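PDB 5Y2A: insect group II chitinase from Ostrinia furnacalis, which probably hydrolyses chitin as a family 18 glycoside hydrolase, this chain being the second catalytic domain of the enzyme. Local coordinates for residues E125-W130 with D175-V180; S283-C288 with D348-K353. All blocks are in the same frame, centred on the assembly; numbering follows the deposited sequence.

Contact 1. Residues E125-W130 with D175-V180; sequences EYPKCW and DYAYNV
Tyr-176 receives two neighbouring side chains of 125-130: Lys-128 brings CE to 3.5 Å from Tyr-176 CD1, and Cys-129 sets SG 3.5 Å from Tyr-176 CB. The sulfur stands 50° off the ring normal, an oblique sulfur-aromatic contact. In Lys-128 CG stands anti to the backbone N (chi1 167°), beside the carbonyl carbon, and a bend at chi2 then carries the methylenes past the tyrosine. An alanine in place of Tyr-176 is likely to leave the lysine methylenes and the disulfide sulfur without their aromatic neighbour and to open a gap beside them. Further along, Ala-177 CB rests 3.3 Å from Pro-127 O and 3.8 Å from Pro-127 CB. Tyr-178 OH comes to the ring edge of Tyr-126, 3.2 Å from CD2 of that residue. Residues 126-130 follow directly on the family 18 DxxDxDxE signature, whose last residue is Glu-125, the position of the proton-donating glutamate in relatives. The peptide joining Glu-125 to Tyr-126 is cis, and Glu-125 CB lies over one face of the Tyr-126 ring. In the next shell, Cys-129 N bonds Pro-127 O at 2.6 Å. The Cys-129 sulfur is tied to Cys-134, while Lys-128 NZ is held by the carbonyls of Cys-134 and Gly-137. On the other segment, Tyr-178 OH is fixed by a hydrogen bond with Ser-168 N.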
ATOM      1  N   GLU A 125      11.849 -10.443   7.160  1.00 14.72           N
ATOM      2  CA  GLU A 125      10.521 -10.874   7.583  1.00 16.34           C
ATOM      3  C   GLU A 125       9.940 -11.849   6.557  1.00 18.01           C
ATOM      4  O   GLU A 125       9.157 -11.449   5.691  1.00 16.71           O
ATOM      5  CB  GLU A 125       9.592  -9.643   7.793  1.00 17.26           C
ATOM      6  CG  GLU A 125      10.185  -8.588   8.720  1.00 16.61           C
ATOM      7  CD  GLU A 125       9.228  -7.460   9.083  1.00 18.21           C
ATOM      8  OE1 GLU A 125       8.040  -7.511   8.696  1.00 18.60           O
ATOM      9  OE2 GLU A 125       9.676  -6.514   9.770  1.00 20.60           O
ATOM     10  N   TYR A 126      10.256 -13.140   6.675  1.00 16.97           N
ATOM     11  CA  TYR A 126      11.063 -13.764   7.723  1.00 17.46           C
ATOM     12  C   TYR A 126      11.803 -14.935   7.092  1.00 22.03           C
ATOM     13  O   TYR A 126      11.429 -15.375   6.000  1.00 20.34           O
ATOM     14  CB  TYR A 126      10.203 -14.281   8.885  1.00 16.18           C
ATOM     15  CG  TYR A 126       9.429 -13.214   9.597  1.00 20.42           C
ATOM     16  CD1 TYR A 126       8.158 -12.841   9.171  1.00 19.86           C
ATOM     17  CD2 TYR A 126       9.986 -12.532  10.668  1.00 17.81           C
ATOM     18  CE1 TYR A 126       7.452 -11.836   9.822  1.00 18.41           C
ATOM     19  CE2 TYR A 126       9.296 -11.527  11.305  1.00 19.43           C
ATOM     20  CZ  TYR A 126       8.033 -11.178  10.884  1.00 19.69           C
ATOM     21  OH  TYR A 126       7.355 -10.169  11.538  1.00 27.16           O
ATOM     22  N   PRO A 127      12.837 -15.462   7.759  1.00 22.02           N
ATOM     23  CA  PRO A 127      13.451 -16.704   7.275  1.00 19.55           C
ATOM     24  C   PRO A 127      12.373 -17.761   7.094  1.00 21.11           C
ATOM     25  O   PRO A 127      11.492 -17.913   7.942  1.00 19.09           O
ATOM     26  CB  PRO A 127      14.421 -17.070   8.396  1.00 21.74           C
ATOM     27  CG  PRO A 127      14.871 -15.707   8.889  1.00 18.87           C
ATOM     28  CD  PRO A 127      13.578 -14.920   8.920  1.00 17.98           C
ATOM     29  N   LYS A 128      12.425 -18.456   5.951  1.00 23.16           N
ATOM     30  CA  LYS A 128      11.459 -19.491   5.608  1.00 22.59           C
ATOM     31  C   LYS A 128      10.069 -18.899   5.313  1.00 27.28           C
ATOM     32  O   LYS A 128       9.532 -19.058   4.218  1.00 26.66           O
ATOM     33  CB  LYS A 128      11.357 -20.565   6.699  1.00 25.29           C
ATOM     34  CG  LYS A 128      10.154 -21.482   6.545  1.00 36.31           C
ATOM     35  CD  LYS A 128      10.527 -22.822   5.946  1.00 34.20           C
ATOM     36  CE  LYS A 128       9.376 -23.808   6.062  1.00 34.17           C
ATOM     37  NZ  LYS A 128       8.833 -24.172   4.735  1.00 31.01           N
ATOM     38  N   CYS A 129       9.479 -18.207   6.298  1.00 23.36           N
ATOM     39  CA  CYS A 129       8.141 -17.628   6.150  1.00 21.89           C
ATOM     40  C   CYS A 129       8.254 -16.242   5.509  1.00 24.33           C
ATOM     41  O   CYS A 129       8.059 -15.206   6.159  1.00 21.07           O
ATOM     42  CB  CYS A 129       7.437 -17.553   7.498  1.00 23.28           C
ATOM     43  SG  CYS A 129       7.294 -19.126   8.403  1.00 23.08           S
ATOM     44  N   TRP A 130       8.577 -16.235   4.220  1.00 20.18           N
ATOM     45  CA  TRP A 130       8.705 -14.983   3.485  1.00 21.44           C
ATOM     46  C   TRP A 130       7.396 -14.208   3.535  1.00 22.24           C
ATOM     47  O   TRP A 130       6.369 -14.687   3.042  1.00 23.51           O
ATOM     48  CB  TRP A 130       9.086 -15.236   2.031  1.00 24.74           C
ATOM     49  CG  TRP A 130      10.242 -16.146   1.812  1.00 26.09           C
ATOM     50  CD1 TRP A 130      11.212 -16.489   2.707  1.00 24.97           C
ATOM     51  CD2 TRP A 130      10.562 -16.819   0.591  1.00 25.56           C
ATOM     52  NE1 TRP A 130      12.113 -17.347   2.118  1.00 24.19           N
ATOM     53  CE2 TRP A 130      11.735 -17.564   0.818  1.00 27.14           C
ATOM     54  CE3 TRP A 130       9.966 -16.869  -0.674  1.00 26.82           C
ATOM     55  CZ2 TRP A 130      12.322 -18.352  -0.171  1.00 26.84           C
ATOM     56  CZ3 TRP A 130      10.554 -17.651  -1.655  1.00 28.17           C
ATOM     57  CH2 TRP A 130      11.717 -18.381  -1.396  1.00 27.69           C
ATOM     58  N   ASP A 175       8.984 -20.891  15.206  1.00 20.94           N
ATOM     59  CA  ASP A 175       9.338 -22.301  15.057  1.00 22.62           C
ATOM     60  C   ASP A 175       9.962 -22.571  13.693  1.00 23.55           C
ATOM     61  O   ASP A 175      10.891 -23.377  13.573  1.00 25.34           O
ATOM     62  CB  ASP A 175       8.100 -23.178  15.246  1.00 23.93           C
ATOM     63  CG  ASP A 175       7.579 -23.159  16.666  1.00 26.43           C
ATOM     64  OD1 ASP A 175       8.352 -22.798  17.578  1.00 28.18           O
ATOM     65  OD2 ASP A 175       6.396 -23.514  16.868  1.00 27.28           O
ATOM     66  N   TYR A 176       9.478 -21.886  12.656  1.00 22.61           N
ATOM     67  CA  TYR A 176       9.996 -22.086  11.311  1.00 22.89           C
ATOM     68  C   TYR A 176      11.319 -21.372  11.066  1.00 20.81           C
ATOM     69  O   TYR A 176      12.147 -21.864  10.290  1.00 23.61           O
ATOM     70  CB  TYR A 176       8.975 -21.589  10.290  1.00 23.19           C
ATOM     71  CG  TYR A 176       7.848 -22.531   9.925  1.00 23.39           C
ATOM     72  CD1 TYR A 176       8.100 -23.762   9.327  1.00 27.69           C
ATOM     73  CD2 TYR A 176       6.530 -22.175  10.156  1.00 23.33           C
ATOM     74  CE1 TYR A 176       7.063 -24.606   8.965  1.00 24.52           C
ATOM     75  CE2 TYR A 176       5.486 -23.013   9.807  1.00 26.55           C
ATOM     76  CZ  TYR A 176       5.760 -24.229   9.214  1.00 25.44           C
ATOM     77  OH  TYR A 176       4.712 -25.054   8.867  1.00 28.73           O
ATOM     78  N   ALA A 177      11.534 -20.211  11.682  1.00 18.42           N
ATOM     79  CA  ALA A 177      12.552 -19.283  11.205  1.00 18.73           C
ATOM     80  C   ALA A 177      13.841 -19.284  12.010  1.00 20.50           C
ATOM     81  O   ALA A 177      14.903 -19.010  11.440  1.00 23.05           O
ATOM     82  CB  ALA A 177      11.993 -17.850  11.184  1.00 19.33           C
ATOM     83  N   TYR A 178      13.796 -19.556  13.314  1.00 21.56           N
ATOM     84  CA  TYR A 178      14.890 -19.168  14.198  1.00 22.31           C
ATOM     85  C   TYR A 178      15.513 -20.357  14.917  1.00 20.16           C
ATOM     86  O   TYR A 178      14.810 -21.154  15.550  1.00 20.43           O
ATOM     87  CB  TYR A 178      14.408 -18.137  15.223  1.00 21.44           C
ATOM     88  CG  TYR A 178      13.805 -16.902  14.590  1.00 18.36           C
ATOM     89  CD1 TYR A 178      14.521 -16.160  13.657  1.00 20.70           C
ATOM     90  CD2 TYR A 178      12.531 -16.478  14.928  1.00 21.13           C
ATOM     91  CE1 TYR A 178      13.975 -15.027  13.070  1.00 18.80           C
ATOM     92  CE2 TYR A 178      11.975 -15.345  14.347  1.00 20.04           C
ATOM     93  CZ  TYR A 178      12.708 -14.626  13.421  1.00 16.82           C
ATOM     94  OH  TYR A 178      12.158 -13.499  12.844  1.00 17.23           O
ATOM     95  N   ASN A 179      16.835 -20.458  14.811  1.00 22.26           N
ATOM     96  CA  ASN A 179      17.666 -21.217  15.741  1.00 24.48           C
ATOM     97  C   ASN A 179      17.880 -20.302  16.939  1.00 21.94           C
ATOM     98  O   ASN A 179      18.841 -19.535  16.998  1.00 21.81           O
ATOM     99  CB  ASN A 179      18.982 -21.618  15.085  1.00 26.74           C
ATOM    100  CG  ASN A 179      19.872 -22.459  15.996  1.00 29.23           C
ATOM    101  OD1 ASN A 179      19.804 -22.367  17.222  1.00 24.28           O
ATOM    102  ND2 ASN A 179      20.717 -23.285  15.388  1.00 29.19           N
ATOM    103  N   VAL A 180      16.960 -20.381  17.901  1.00 22.53           N
ATOM    104  CA  VAL A 180      16.940 -19.402  18.989  1.00 21.73           C
ATOM    105  C   VAL A 180      18.226 -19.410  19.808  1.00 25.21           C
ATOM    106  O   VAL A 180      18.769 -18.325  20.069  1.00 22.08           O
ATOM    107  CB  VAL A 180      15.679 -19.595  19.849  1.00 21.66           C
ATOM    108  CG1 VAL A 180      15.754 -18.729  21.100  1.00 21.22           C
ATOM    109  CG2 VAL A 180      14.433 -19.266  19.028  1.00 20.35           C
TER

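Contact 2. Residues S283-C288 with D348-K353; sequences SFYEIC and DDFTGK
Tyr-285 presents its ring edge to the backbone of Asp-348, with CD2 3.3 Å from Asp-348 O, and does so from a side-chain setting unusual for a helix. Its CG lies between the backbone N and the carbonyl carbon (chi1 62°), which turns the ring back over the start of helix 284-292, where Ser-283 OG lies 3.0 Å above the ring plane, over its centre. The same tyrosine closes on the second segment with two further parts: CB approaches Asp-349 OD1 at 3.7 Å, and CE2 meets the ring edge of Phe-350 at CE1, 4.4 Å away. Phe-284 adds a looser contact, its own edge facing Asp-349 N from 4.3 Å at CD2, while Cys-288 SG covers part of one face.

The helix start is set by a capping box. Glu-286 N gives a hydrogen bond to Ser-283 OG at 3.0 Å, and Ser-283 N returns one to Glu-286 OE1 at 2.9 Å. In the second segment, Asp-349 centres an inverse gamma turn and opens a type I turn ending at Gly-352. Both aspartates are buried but satisfied by backbone amides: Asp-348 by Leu-362 and Leu-363 at the start of helix 361-371, Asp-349 by Tyr-354 and Cys-355. These paired N-H donors would probably favour the charged form of each carboxylate. Cys-288 is also bonded to Cys-355. The arrangement fits a family 18 TIM barrel, in which the loop after the eighth strand, 339-343, packs on a helix of what is probably the insertion domain between the seventh and eighth strands.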
ATOM      1  N   SER A 283      -1.051   6.799  13.508  1.00 10.82           N
ATOM      2  CA  SER A 283      -0.027   7.117  14.493  1.00 11.54           C
ATOM      3  C   SER A 283      -0.676   7.418  15.837  1.00 12.98           C
ATOM      4  O   SER A 283      -1.868   7.729  15.923  1.00 12.33           O
ATOM      5  CB  SER A 283       0.803   8.323  14.046  1.00 11.87           C
ATOM      6  OG  SER A 283       0.028   9.517  14.116  1.00 11.34           O
ATOM      7  N   PHE A 284       0.126   7.331  16.897  1.00 10.59           N
ATOM      8  CA  PHE A 284      -0.393   7.680  18.214  1.00 12.07           C
ATOM      9  C   PHE A 284      -0.923   9.108  18.231  1.00 12.42           C
ATOM     10  O   PHE A 284      -1.974   9.374  18.824  1.00 12.96           O
ATOM     11  CB  PHE A 284       0.676   7.496  19.293  1.00 12.33           C
ATOM     12  CG  PHE A 284       0.167   7.779  20.691  1.00 14.76           C
ATOM     13  CD1 PHE A 284      -0.880   7.035  21.226  1.00 14.02           C
ATOM     14  CD2 PHE A 284       0.713   8.803  21.450  1.00 16.65           C
ATOM     15  CE1 PHE A 284      -1.359   7.296  22.501  1.00 15.24           C
ATOM     16  CE2 PHE A 284       0.236   9.068  22.733  1.00 15.66           C
ATOM     17  CZ  PHE A 284      -0.802   8.314  23.255  1.00 14.26           C
ATOM     18  N   TYR A 285      -0.227  10.042  17.568  1.00 12.56           N
ATOM     19  CA  TYR A 285      -0.693  11.425  17.595  1.00 13.48           C
ATOM     20  C   TYR A 285      -1.975  11.604  16.784  1.00 13.28           C
ATOM     21  O   TYR A 285      -2.819  12.432  17.147  1.00 13.83           O
ATOM     22  CB  TYR A 285       0.408  12.389  17.127  1.00 13.92           C
ATOM     23  CG  TYR A 285       0.926  12.230  15.708  1.00 14.44           C
ATOM     24  CD1 TYR A 285       0.245  12.789  14.628  1.00 13.33           C
ATOM     25  CD2 TYR A 285       2.124  11.573  15.457  1.00 12.07           C
ATOM     26  CE1 TYR A 285       0.730  12.662  13.326  1.00 13.26           C
ATOM     27  CE2 TYR A 285       2.620  11.444  14.161  1.00 13.57           C
ATOM     28  CZ  TYR A 285       1.916  11.998  13.103  1.00 13.44           C
ATOM     29  OH  TYR A 285       2.404  11.875  11.815  1.00 13.59           O
ATOM     30  N   GLU A 286      -2.155  10.834  15.704  1.00 11.91           N
ATOM     31  CA  GLU A 286      -3.433  10.874  14.994  1.00 12.76           C
ATOM     32  C   GLU A 286      -4.561  10.332  15.868  1.00 13.37           C
ATOM     33  O   GLU A 286      -5.705  10.795  15.786  1.00 12.55           O
ATOM     34  CB  GLU A 286      -3.331  10.085  13.684  1.00 12.61           C
ATOM     35  CG  GLU A 286      -2.477  10.778  12.625  1.00 13.45           C
ATOM     36  CD  GLU A 286      -2.189   9.904  11.409  1.00 13.80           C
ATOM     37  OE1 GLU A 286      -1.966   8.682  11.565  1.00 13.74           O
ATOM     38  OE2 GLU A 286      -2.167  10.452  10.286  1.00 13.42           O
ATOM     39  N   ILE A 287      -4.261   9.344  16.705  1.00 11.99           N
ATOM     40  CA  ILE A 287      -5.265   8.838  17.635  1.00 12.73           C
ATOM     41  C   ILE A 287      -5.591   9.890  18.688  1.00 16.24           C
ATOM     42  O   ILE A 287      -6.752  10.056  19.084  1.00 14.75           O
ATOM     43  CB  ILE A 287      -4.772   7.524  18.264  1.00 12.86           C
ATOM     44  CG1 ILE A 287      -4.636   6.442  17.189  1.00 13.59           C
ATOM     45  CG2 ILE A 287      -5.698   7.067  19.382  1.00 13.03           C
ATOM     46  CD1 ILE A 287      -3.867   5.241  17.663  1.00 13.53           C
ATOM     47  N   CYS A 288      -4.575  10.617  19.159  1.00 12.78           N
ATOM     48  CA  CYS A 288      -4.804  11.692  20.122  1.00 16.25           C
ATOM     49  C   CYS A 288      -5.738  12.746  19.548  1.00 15.08           C
ATOM     50  O   CYS A 288      -6.678  13.191  20.217  1.00 18.36           O
ATOM     51  CB  CYS A 288      -3.472  12.329  20.521  1.00 15.44           C
ATOM     52  SG  CYS A 288      -2.555  11.393  21.749  1.00 17.50           S
ATOM     53  N   ASP A 348       5.147   8.431  17.648  1.00 11.74           N
ATOM     54  CA  ASP A 348       4.920   9.094  18.926  1.00 13.56           C
ATOM     55  C   ASP A 348       4.456  10.526  18.671  1.00 14.32           C
ATOM     56  O   ASP A 348       4.614  11.066  17.577  1.00 14.48           O
ATOM     57  CB  ASP A 348       6.230   9.096  19.729  1.00 10.99           C
ATOM     58  CG  ASP A 348       6.039   9.247  21.241  1.00 14.85           C
ATOM     59  OD1 ASP A 348       4.915   9.471  21.735  1.00 12.98           O
ATOM     60  OD2 ASP A 348       7.065   9.148  21.945  1.00 13.31           O
ATOM     61  N   ASP A 349       3.895  11.160  19.700  1.00 12.10           N
ATOM     62  CA  ASP A 349       3.580  12.587  19.603  1.00 16.85           C
ATOM     63  C   ASP A 349       4.869  13.380  19.831  1.00 16.49           C
ATOM     64  O   ASP A 349       5.051  14.064  20.840  1.00 14.76           O
ATOM     65  CB  ASP A 349       2.493  12.980  20.594  1.00 15.17           C
ATOM     66  CG  ASP A 349       2.008  14.409  20.392  1.00 17.41           C
ATOM     67  OD1 ASP A 349       2.138  14.925  19.263  1.00 18.59           O
ATOM     68  OD2 ASP A 349       1.484  15.014  21.352  1.00 14.34           O
ATOM     69  N   PHE A 350       5.782  13.268  18.855  1.00 14.11           N
ATOM     70  CA  PHE A 350       7.131  13.798  19.044  1.00 17.03           C
ATOM     71  C   PHE A 350       7.144  15.325  19.105  1.00 17.77           C
ATOM     72  O   PHE A 350       8.046  15.907  19.718  1.00 18.64           O
ATOM     73  CB  PHE A 350       8.074  13.280  17.943  1.00 13.85           C
ATOM     74  CG  PHE A 350       7.743  13.773  16.552  1.00 15.24           C
ATOM     75  CD1 PHE A 350       6.790  13.133  15.777  1.00 14.17           C
ATOM     76  CD2 PHE A 350       8.421  14.858  16.008  1.00 15.90           C
ATOM     77  CE1 PHE A 350       6.491  13.590  14.488  1.00 15.33           C
ATOM     78  CE2 PHE A 350       8.132  15.320  14.728  1.00 17.64           C
ATOM     79  CZ  PHE A 350       7.166  14.684  13.966  1.00 16.82           C
ATOM     80  N   THR A 351       6.155  15.994  18.507  1.00 16.84           N
ATOM     81  CA  THR A 351       6.078  17.446  18.639  1.00 17.76           C
ATOM     82  C   THR A 351       5.405  17.881  19.931  1.00 19.81           C
ATOM     83  O   THR A 351       5.560  19.041  20.337  1.00 23.47           O
ATOM     84  CB  THR A 351       5.326  18.075  17.459  1.00 19.12           C
ATOM     85  OG1 THR A 351       3.935  17.734  17.529  1.00 18.92           O
ATOM     86  CG2 THR A 351       5.901  17.611  16.132  1.00 21.65           C
ATOM     87  N   GLY A 352       4.666  16.989  20.581  1.00 17.40           N
ATOM     88  CA  GLY A 352       3.883  17.348  21.745  1.00 18.36           C
ATOM     89  C   GLY A 352       2.592  18.088  21.455  1.00 20.63           C
ATOM     90  O   GLY A 352       1.853  18.396  22.401  1.00 19.87           O
ATOM     91  N   LYS A 353       2.283  18.360  20.184  1.00 18.26           N
ATOM     92  CA  LYS A 353       1.164  19.227  19.831  1.00 18.83           C
ATOM     93  C   LYS A 353      -0.183  18.515  19.807  1.00 23.16           C
ATOM     94  O   LYS A 353      -1.219  19.190  19.798  1.00 21.11           O
ATOM     95  CB  LYS A 353       1.406  19.870  18.459  1.00 19.26           C
ATOM     96  CG  LYS A 353       2.601  20.818  18.386  1.00 27.26           C
ATOM     97  CD  LYS A 353       2.749  21.380  16.973  1.00 30.09           C
ATOM     98  CE  LYS A 353       3.724  22.548  16.914  1.00 37.05           C
ATOM     99  NZ  LYS A 353       5.126  22.137  17.181  1.00 47.53           N
TER

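In the fold
From the N terminus the chain builds the first barrel strands before strand 119-123 delivers residues 125-130. Contact 1 then closes a loop that takes in helix 141-159 and strand 162-167, joining the segments that follow two adjacent parallel strands of the barrel. The chain runs on through strands 189-192 and 241-254 to helix 284-292, where contact 2 opens; it closes after helix 322-334 and the last barrel strand, 339-343, tying the loop after it, which leads to helix 361-371, to helix 284-292. The two closures follow in series, neither nesting nor crossing. They lie on opposite sides of the chain's centre, with nearest atoms about 17 Å apart.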